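Local coordinates for protein probable M18 family aminopeptidase 1 (Thermotoga maritima, PDB 2GLF) that probably acts as a metal-dependent aminopeptidase of the M18 family, removing residues from the N-terminal ends of peptides, at residues L258-S263 / E438-Y443; R377-E382 / R444-K449. All blocks are in the same frame, centred on the assembly; numbering follows the deposited sequence.

Interaction 1 of 2, residues L258-S263 / E438-Y443; sequences LRALLS and ETYVAY
Y440 lays the edge of its ring along the last turns of helix 248-263, where this helix packs against helix 433-449 in the α/β domain of an M18 aminopeptidase. The two axes approach to 8.6 Å and cross at -46°, and A260 and Y440 are the residues whose CA atoms lie nearest. With CG anti to the backbone N (chi1 157°), the Y440 ring is directed at the other helix, and the R259-A260 peptide meets its rim: R259 C and A260 N lie in the ring plane, A260 N 3.6 Å from Y440 CE1. The R259 side chain bends at CG and CD, bringing its guanidinium over the ring, although the cation-pi distance of 5.9 Å from R259 CZ to the centroid makes any attraction weak; its firmer partners are Y255 and E22. At the far end of the ring Y440 OH and S263 OG share a 2.8 Å hydrogen bond, and R444 NH1 also bonds to the hydroxyl. A phenylalanine in place of Y440 would probably keep the edge packing but leave S263 OG and R444 NH1 without this common partner. One turn on, Y443 sends its hydroxyl away to M417 O, with T439 CG2 over one face of its ring, near the rim. What Y443 gives to the contact is its CB, 3.9 Å from A260 CB.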
ATOM      1  N   LEU A 258      -8.580 -40.988 -36.241  1.00 11.39           N
ATOM      2  CA  LEU A 258      -9.662 -41.718 -36.883  1.00 11.90           C
ATOM      3  C   LEU A 258      -9.221 -42.078 -38.300  1.00 12.15           C
ATOM      4  O   LEU A 258      -9.332 -43.229 -38.727  1.00 12.42           O
ATOM      5  CB  LEU A 258     -10.917 -40.851 -36.960  1.00 12.01           C
ATOM      6  CG  LEU A 258     -12.282 -41.543 -36.980  1.00 12.43           C
ATOM      7  CD1 LEU A 258     -13.254 -40.648 -37.716  1.00 10.65           C
ATOM      8  CD2 LEU A 258     -12.208 -42.897 -37.657  1.00 11.77           C
ATOM      9  N   ARG A 259      -8.714 -41.088 -39.027  1.00 14.69           N
ATOM     10  CA  ARG A 259      -8.263 -41.310 -40.394  1.00 15.30           C
ATOM     11  C   ARG A 259      -7.095 -42.287 -40.461  1.00 16.31           C
ATOM     12  O   ARG A 259      -6.977 -43.051 -41.418  1.00 17.01           O
ATOM     13  CB  ARG A 259      -7.886 -39.980 -41.055  1.00 13.76           C
ATOM     14  CG  ARG A 259      -9.085 -39.074 -41.342  1.00 13.03           C
ATOM     15  CD  ARG A 259     -10.011 -39.691 -42.385  1.00  9.20           C
ATOM     16  NE  ARG A 259      -9.321 -39.812 -43.659  1.00 10.78           N
ATOM     17  CZ  ARG A 259      -8.991 -38.779 -44.426  1.00  9.85           C
ATOM     18  NH1 ARG A 259      -9.303 -37.548 -44.047  1.00 11.09           N
ATOM     19  NH2 ARG A 259      -8.314 -38.974 -45.546  1.00  9.20           N
ATOM     20  N   ALA A 260      -6.235 -42.267 -39.448  1.00 25.37           N
ATOM     21  CA  ALA A 260      -5.097 -43.175 -39.410  1.00 25.09           C
ATOM     22  C   ALA A 260      -5.618 -44.590 -39.181  1.00 25.41           C
ATOM     23  O   ALA A 260      -5.251 -45.522 -39.896  1.00 25.66           O
ATOM     24  CB  ALA A 260      -4.148 -42.780 -38.294  1.00  1.76           C
ATOM     25  N   LEU A 261      -6.486 -44.740 -38.185  1.00 21.03           N
ATOM     26  CA  LEU A 261      -7.070 -46.035 -37.855  1.00 21.12           C
ATOM     27  C   LEU A 261      -7.651 -46.684 -39.091  1.00 21.77           C
ATOM     28  O   LEU A 261      -7.425 -47.863 -39.347  1.00 22.20           O
ATOM     29  CB  LEU A 261      -8.190 -45.883 -36.816  1.00  9.54           C
ATOM     30  CG  LEU A 261      -8.950 -47.174 -36.475  1.00  9.22           C
ATOM     31  CD1 LEU A 261      -8.003 -48.112 -35.750  1.00  9.22           C
ATOM     32  CD2 LEU A 261     -10.163 -46.895 -35.606  1.00  9.22           C
ATOM     33  N   LEU A 262      -8.397 -45.897 -39.859  1.00 28.07           N
ATOM     34  CA  LEU A 262      -9.052 -46.387 -41.063  1.00 27.48           C
ATOM     35  C   LEU A 262      -8.151 -46.767 -42.236  1.00 28.02           C
ATOM     36  O   LEU A 262      -8.519 -47.630 -43.036  1.00 28.46           O
ATOM     37  CB  LEU A 262     -10.082 -45.360 -41.544  1.00  3.43           C
ATOM     38  CG  LEU A 262     -11.198 -44.990 -40.567  1.00  3.43           C
ATOM     39  CD1 LEU A 262     -12.226 -44.140 -41.286  1.00  3.43           C
ATOM     40  CD2 LEU A 262     -11.850 -46.245 -40.012  1.00  3.43           C
ATOM     41  N   SER A 263      -6.978 -46.150 -42.349  1.00 12.03           N
ATOM     42  CA  SER A 263      -6.113 -46.447 -43.481  1.00 12.76           C
ATOM     43  C   SER A 263      -4.814 -47.148 -43.133  1.00 13.65           C
ATOM     44  O   SER A 263      -3.936 -47.307 -43.978  1.00 13.85           O
ATOM     45  CB  SER A 263      -5.805 -45.163 -44.249  1.00 14.57           C
ATOM     46  OG  SER A 263      -5.011 -44.297 -43.466  1.00 15.56           O
ATOM     47  N   GLU A 438       0.634 -34.061 -41.231  1.00 10.58           N
ATOM     48  CA  GLU A 438       1.757 -34.803 -40.697  1.00 10.91           C
ATOM     49  C   GLU A 438       1.413 -35.580 -39.435  1.00 11.03           C
ATOM     50  O   GLU A 438       2.027 -36.611 -39.145  1.00 10.44           O
ATOM     51  CB  GLU A 438       2.932 -33.871 -40.433  1.00 22.49           C
ATOM     52  CG  GLU A 438       4.245 -34.620 -40.278  1.00 24.93           C
ATOM     53  CD  GLU A 438       4.630 -35.390 -41.528  1.00 26.76           C
ATOM     54  OE1 GLU A 438       5.640 -36.120 -41.494  1.00 30.73           O
ATOM     55  OE2 GLU A 438       3.928 -35.260 -42.548  1.00 28.54           O
ATOM     56  N   THR A 439       0.441 -35.084 -38.676  1.00 16.35           N
ATOM     57  CA  THR A 439       0.028 -35.772 -37.459  1.00 16.05           C
ATOM     58  C   THR A 439      -0.577 -37.093 -37.897  1.00 16.19           C
ATOM     59  O   THR A 439      -0.245 -38.154 -37.362  1.00 16.78           O
ATOM     60  CB  THR A 439      -1.012 -34.956 -36.685  1.00 12.57           C
ATOM     61  OG1 THR A 439      -0.377 -33.800 -36.125  1.00 12.26           O
ATOM     62  CG2 THR A 439      -1.628 -35.793 -35.569  1.00 12.26           C
ATOM     63  N   TYR A 440      -1.459 -37.008 -38.889  1.00 16.38           N
ATOM     64  CA  TYR A 440      -2.118 -38.175 -39.473  1.00 16.87           C
ATOM     65  C   TYR A 440      -1.079 -39.197 -39.940  1.00 16.74           C
ATOM     66  O   TYR A 440      -1.272 -40.399 -39.811  1.00 16.59           O
ATOM     67  CB  TYR A 440      -2.962 -37.737 -40.672  1.00 23.29           C
ATOM     68  CG  TYR A 440      -3.243 -38.843 -41.658  1.00 23.45           C
ATOM     69  CD1 TYR A 440      -4.114 -39.887 -41.339  1.00 23.59           C
ATOM     70  CD2 TYR A 440      -2.628 -38.851 -42.905  1.00 23.53           C
ATOM     71  CE1 TYR A 440      -4.364 -40.914 -42.244  1.00 25.25           C
ATOM     72  CE2 TYR A 440      -2.870 -39.868 -43.817  1.00 24.15           C
ATOM     73  CZ  TYR A 440      -3.735 -40.897 -43.482  1.00 24.65           C
ATOM     74  OH  TYR A 440      -3.954 -41.914 -44.383  1.00 24.81           O
ATOM     75  N   VAL A 441       0.013 -38.701 -40.506  1.00 24.00           N
ATOM     76  CA  VAL A 441       1.076 -39.568 -40.977  1.00 23.32           C
ATOM     77  C   VAL A 441       1.759 -40.229 -39.787  1.00 23.36           C
ATOM     78  O   VAL A 441       1.958 -41.443 -39.773  1.00 23.85           O
ATOM     79  CB  VAL A 441       2.116 -38.780 -41.779  1.00 11.65           C
ATOM     80  CG1 VAL A 441       3.235 -39.705 -42.223  1.00 10.47           C
ATOM     81  CG2 VAL A 441       1.456 -38.127 -42.978  1.00 11.85           C
ATOM     82  N   ALA A 442       2.111 -39.424 -38.786  1.00 13.68           N
ATOM     83  CA  ALA A 442       2.769 -39.930 -37.586  1.00 13.68           C
ATOM     84  C   ALA A 442       1.917 -40.999 -36.897  1.00 13.68           C
ATOM     85  O   ALA A 442       2.406 -42.085 -36.585  1.00 13.68           O
ATOM     86  CB  ALA A 442       3.053 -38.780 -36.627  1.00 11.08           C
ATOM     87  N   TYR A 443       0.644 -40.693 -36.672  1.00 12.83           N
ATOM     88  CA  TYR A 443      -0.274 -41.627 -36.019  1.00 14.19           C
ATOM     89  C   TYR A 443      -0.435 -42.956 -36.754  1.00 14.83           C
ATOM     90  O   TYR A 443      -0.516 -44.012 -36.129  1.00 13.51           O
ATOM     91  CB  TYR A 443      -1.654 -40.989 -35.864  1.00 17.18           C
ATOM     92  CG  TYR A 443      -1.742 -39.944 -34.777  1.00 18.61           C
ATOM     93  CD1 TYR A 443      -2.904 -39.196 -34.608  1.00 19.72           C
ATOM     94  CD2 TYR A 443      -0.669 -39.702 -33.914  1.00 17.42           C
ATOM     95  CE1 TYR A 443      -3.001 -38.230 -33.608  1.00 21.29           C
ATOM     96  CE2 TYR A 443      -0.755 -38.739 -32.913  1.00 19.61           C
ATOM     97  CZ  TYR A 443      -1.927 -38.006 -32.767  1.00 20.37           C
ATOM     98  OH  TYR A 443      -2.034 -37.048 -31.785  1.00 17.54           O
TER

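Interaction 2 of 2, residues R377-E382 / R444-K449; sequences RKVLNE and RSLMEK
No ring or amide side chain enters the surface where V379 and L380 meet S445, L446 and K449; of the flat groups on these helices, the R444 guanidinium, set away from this surface, takes E448 OE1 in plane at its edge. That bond from R444 NE is straight, with an angle of 176° at the hydrogen, but weak, and E448 OE1 is also reached by N265 N. This salt bridge lies along helix 433-449 and takes no part in the contact with helix 370-382.

The C-terminal helix 433-449 here meets the helix that precedes strand 387-389, the outermost strand of the mixed sheet within this chain, whose W387 touches L380. The two helices cross steeply, at 119°, with their axes 9.6 Å apart at closest approach. V379 carries most of the contact. Its CG1, anti to the backbone N (chi1 173°), lies 3.3 Å from S445 O and touches L446 CD2 and K449 CB as well, the last at 3.6 Å. CG2 leans on the same K449 CB, so both branches of the valine press on the root of the lysine. Beyond that root the K449 chain folds back in successive bends, and NZ makes a weak bond to E448 O in its own helix. L446 brings its CD2 methyl toward V379, 3.8 Å from V379 CG1, while L446 CG faces L380 CD2 at 4.3 Å. S445 OG turns to V441 O in the preceding turn.

K378 NZ makes a salt bridge with E382, donating to the syn lone pair of OE2. No hydrogen bond or salt bridge joins the two segments: the salt bridges run within each helix or, from R377, to D219 and E218 of a second subunit, and the contact rests on apolar packing of V379, L380, L446 and the K449 CB, with the S445 carbonyl oxygen against V379.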
ATOM      1  N   ARG A 377      10.993 -42.540 -31.480  1.00 27.25           N
ATOM      2  CA  ARG A 377      11.897 -41.759 -32.311  1.00 28.14           C
ATOM      3  C   ARG A 377      12.371 -42.569 -33.507  1.00 28.69           C
ATOM      4  O   ARG A 377      12.585 -42.022 -34.587  1.00 29.15           O
ATOM      5  CB  ARG A 377      13.102 -41.292 -31.487  1.00 20.93           C
ATOM      6  CG  ARG A 377      13.565 -39.888 -31.826  1.00 20.64           C
ATOM      7  CD  ARG A 377      14.930 -39.853 -32.484  1.00 19.13           C
ATOM      8  NE  ARG A 377      15.964 -40.351 -31.590  1.00 18.03           N
ATOM      9  CZ  ARG A 377      17.265 -40.136 -31.759  1.00 19.27           C
ATOM     10  NH1 ARG A 377      17.702 -39.421 -32.793  1.00 18.44           N
ATOM     11  NH2 ARG A 377      18.137 -40.654 -30.900  1.00 19.89           N
ATOM     12  N   LYS A 378      12.524 -43.877 -33.309  1.00 32.65           N
ATOM     13  CA  LYS A 378      12.986 -44.777 -34.366  1.00 32.45           C
ATOM     14  C   LYS A 378      11.945 -44.888 -35.476  1.00 31.34           C
ATOM     15  O   LYS A 378      12.249 -44.641 -36.647  1.00 31.03           O
ATOM     16  CB  LYS A 378      13.282 -46.162 -33.787  1.00 28.39           C
ATOM     17  CG  LYS A 378      14.129 -47.052 -34.679  1.00 29.60           C
ATOM     18  CD  LYS A 378      14.522 -48.331 -33.948  1.00 32.33           C
ATOM     19  CE  LYS A 378      15.523 -49.166 -34.741  1.00 36.93           C
ATOM     20  NZ  LYS A 378      14.941 -49.728 -35.995  1.00 39.32           N
ATOM     21  N   VAL A 379      10.721 -45.253 -35.106  1.00 25.48           N
ATOM     22  CA  VAL A 379       9.645 -45.380 -36.080  1.00 25.50           C
ATOM     23  C   VAL A 379       9.511 -44.101 -36.913  1.00 26.43           C
ATOM     24  O   VAL A 379       9.535 -44.145 -38.148  1.00 26.54           O
ATOM     25  CB  VAL A 379       8.285 -45.657 -35.392  1.00 12.80           C
ATOM     26  CG1 VAL A 379       7.170 -45.616 -36.426  1.00 12.80           C
ATOM     27  CG2 VAL A 379       8.304 -47.011 -34.700  1.00 12.80           C
ATOM     28  N   LEU A 380       9.378 -42.965 -36.230  1.00 11.16           N
ATOM     29  CA  LEU A 380       9.227 -41.682 -36.900  1.00 10.52           C
ATOM     30  C   LEU A 380      10.304 -41.445 -37.938  1.00 10.81           C
ATOM     31  O   LEU A 380      10.016 -41.362 -39.129  1.00 10.84           O
ATOM     32  CB  LEU A 380       9.238 -40.538 -35.886  1.00  7.37           C
ATOM     33  CG  LEU A 380       8.043 -40.442 -34.935  1.00  7.25           C
ATOM     34  CD1 LEU A 380       8.228 -39.228 -34.036  1.00  7.25           C
ATOM     35  CD2 LEU A 380       6.735 -40.346 -35.718  1.00  7.25           C
ATOM     36  N   ASN A 381      11.546 -41.333 -37.487  1.00 29.28           N
ATOM     37  CA  ASN A 381      12.649 -41.089 -38.402  1.00 29.67           C
ATOM     38  C   ASN A 381      12.728 -42.115 -39.531  1.00 30.21           C
ATOM     39  O   ASN A 381      13.019 -41.759 -40.678  1.00 30.07           O
ATOM     40  CB  ASN A 381      13.972 -41.045 -37.637  1.00 22.64           C
ATOM     41  CG  ASN A 381      14.069 -39.844 -36.731  1.00 22.57           C
ATOM     42  OD1 ASN A 381      13.709 -38.733 -37.116  1.00 21.51           O
ATOM     43  ND2 ASN A 381      14.568 -40.056 -35.522  1.00 24.19           N
ATOM     44  N   GLU A 382      12.464 -43.381 -39.214  1.00 19.88           N
ATOM     45  CA  GLU A 382      12.509 -44.428 -40.228  1.00 21.27           C
ATOM     46  C   GLU A 382      11.426 -44.269 -41.302  1.00 21.20           C
ATOM     47  O   GLU A 382      11.677 -44.537 -42.483  1.00 20.77           O
ATOM     48  CB  GLU A 382      12.426 -45.798 -39.560  1.00 26.64           C
ATOM     49  CG  GLU A 382      13.802 -46.412 -39.344  1.00 29.49           C
ATOM     50  CD  GLU A 382      13.815 -47.533 -38.324  1.00 35.83           C
ATOM     51  OE1 GLU A 382      12.750 -48.138 -38.076  1.00 37.58           O
ATOM     52  OE2 GLU A 382      14.902 -47.816 -37.778  1.00 39.09           O
ATOM     53  N   ARG A 444      -0.497 -42.895 -38.080  1.00 27.80           N
ATOM     54  CA  ARG A 444      -0.673 -44.086 -38.902  1.00 29.55           C
ATOM     55  C   ARG A 444       0.554 -44.976 -38.880  1.00 30.53           C
ATOM     56  O   ARG A 444       0.453 -46.187 -38.678  1.00 30.74           O
ATOM     57  CB  ARG A 444      -0.979 -43.689 -40.346  1.00 25.02           C
ATOM     58  CG  ARG A 444      -1.039 -44.859 -41.302  1.00 26.24           C
ATOM     59  CD  ARG A 444      -1.346 -44.413 -42.721  1.00 31.81           C
ATOM     60  NE  ARG A 444      -1.208 -45.516 -43.668  1.00 34.43           N
ATOM     61  CZ  ARG A 444      -1.522 -45.443 -44.956  1.00 34.43           C
ATOM     62  NH1 ARG A 444      -1.999 -44.313 -45.464  1.00 33.78           N
ATOM     63  NH2 ARG A 444      -1.360 -46.504 -45.736  1.00 35.76           N
ATOM     64  N   SER A 445       1.715 -44.370 -39.095  1.00 26.30           N
ATOM     65  CA  SER A 445       2.954 -45.123 -39.106  1.00 27.74           C
ATOM     66  C   SER A 445       3.357 -45.583 -37.705  1.00 28.21           C
ATOM     67  O   SER A 445       4.213 -46.449 -37.559  1.00 29.09           O
ATOM     68  CB  SER A 445       4.065 -44.291 -39.746  1.00 30.40           C
ATOM     69  OG  SER A 445       4.152 -43.013 -39.149  1.00 32.77           O
ATOM     70  N   LEU A 446       2.747 -45.010 -36.674  1.00 22.25           N
ATOM     71  CA  LEU A 446       3.066 -45.424 -35.316  1.00 22.65           C
ATOM     72  C   LEU A 446       2.224 -46.631 -34.931  1.00 23.54           C
ATOM     73  O   LEU A 446       2.662 -47.480 -34.146  1.00 23.79           O
ATOM     74  CB  LEU A 446       2.823 -44.290 -34.323  1.00 14.86           C
ATOM     75  CG  LEU A 446       3.976 -43.302 -34.130  1.00 14.49           C
ATOM     76  CD1 LEU A 446       3.526 -42.193 -33.205  1.00 14.81           C
ATOM     77  CD2 LEU A 446       5.193 -44.017 -33.554  1.00 12.56           C
HETATM   78  N   MSE A 447       1.014 -46.706 -35.478  1.00 30.98           N
HETATM   79  CA  MSE A 447       0.135 -47.835 -35.196  1.00 32.05           C
HETATM   80  C   MSE A 447       0.669 -49.034 -35.965  1.00 31.82           C
HETATM   81  O   MSE A 447       0.589 -50.174 -35.504  1.00 31.62           O
HETATM   82  CB  MSE A 447      -1.286 -47.544 -35.664  1.00 50.63           C
HETATM   83  CG  MSE A 447      -1.909 -46.320 -35.051  1.00 52.04           C
HETATM   84 SE   MSE A 447      -3.626 -45.927 -35.854  1.00 53.78          SE
HETATM   85  CE  MSE A 447      -4.747 -46.098 -34.285  1.00 53.09           C
ATOM     86  N   GLU A 448       1.219 -48.750 -37.142  1.00 26.63           N
ATOM     87  CA  GLU A 448       1.765 -49.772 -38.030  1.00 27.04           C
ATOM     88  C   GLU A 448       3.114 -50.345 -37.622  1.00 27.21           C
ATOM     89  O   GLU A 448       3.339 -51.551 -37.739  1.00 27.35           O
ATOM     90  CB  GLU A 448       1.908 -49.216 -39.453  1.00 33.75           C
ATOM     91  CG  GLU A 448       0.613 -49.072 -40.237  1.00 32.96           C
ATOM     92  CD  GLU A 448       0.822 -48.418 -41.604  1.00 34.46           C
ATOM     93  OE1 GLU A 448      -0.133 -48.415 -42.415  1.00 37.54           O
ATOM     94  OE2 GLU A 448       1.936 -47.904 -41.864  1.00 34.77           O
ATOM     95  N   LYS A 449       4.008 -49.489 -37.139  1.00 26.98           N
ATOM     96  CA  LYS A 449       5.352 -49.933 -36.799  1.00 26.22           C
ATOM     97  C   LYS A 449       5.724 -50.098 -35.324  1.00 25.78           C
ATOM     98  O   LYS A 449       6.779 -50.659 -35.034  1.00 25.61           O
ATOM     99  CB  LYS A 449       6.367 -49.006 -37.477  1.00 29.07           C
ATOM    100  CG  LYS A 449       6.081 -48.713 -38.953  1.00 31.26           C
ATOM    101  CD  LYS A 449       6.741 -49.711 -39.895  1.00 36.81           C
ATOM    102  CE  LYS A 449       6.098 -51.089 -39.849  1.00 38.16           C
ATOM    103  NZ  LYS A 449       4.734 -51.122 -40.444  1.00 41.48           N
TER

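How the interactions relate
Helix 433-449 takes part in both contacts, its middle turns in interaction 1 and its C-terminal turns in interaction 2. They bury similar areas, about 210 and 217 Å². Interaction 1 lies nearer the chain centre and about 10 Å, by the Y443 side chain, from a bound manganese; it is partly buried, with two of its five touching residues buried and none exposed, and mixes apolar contacts with a polar link. Interaction 2, farther out and away from the annotated sites, is almost wholly aliphatic and buried except for K449; its helix 370-382 also faces a second subunit. The two sites touch: S263 O lies 3.2 Å from R444 CZ, and the selenium of selenomethionine M447 packs on A260.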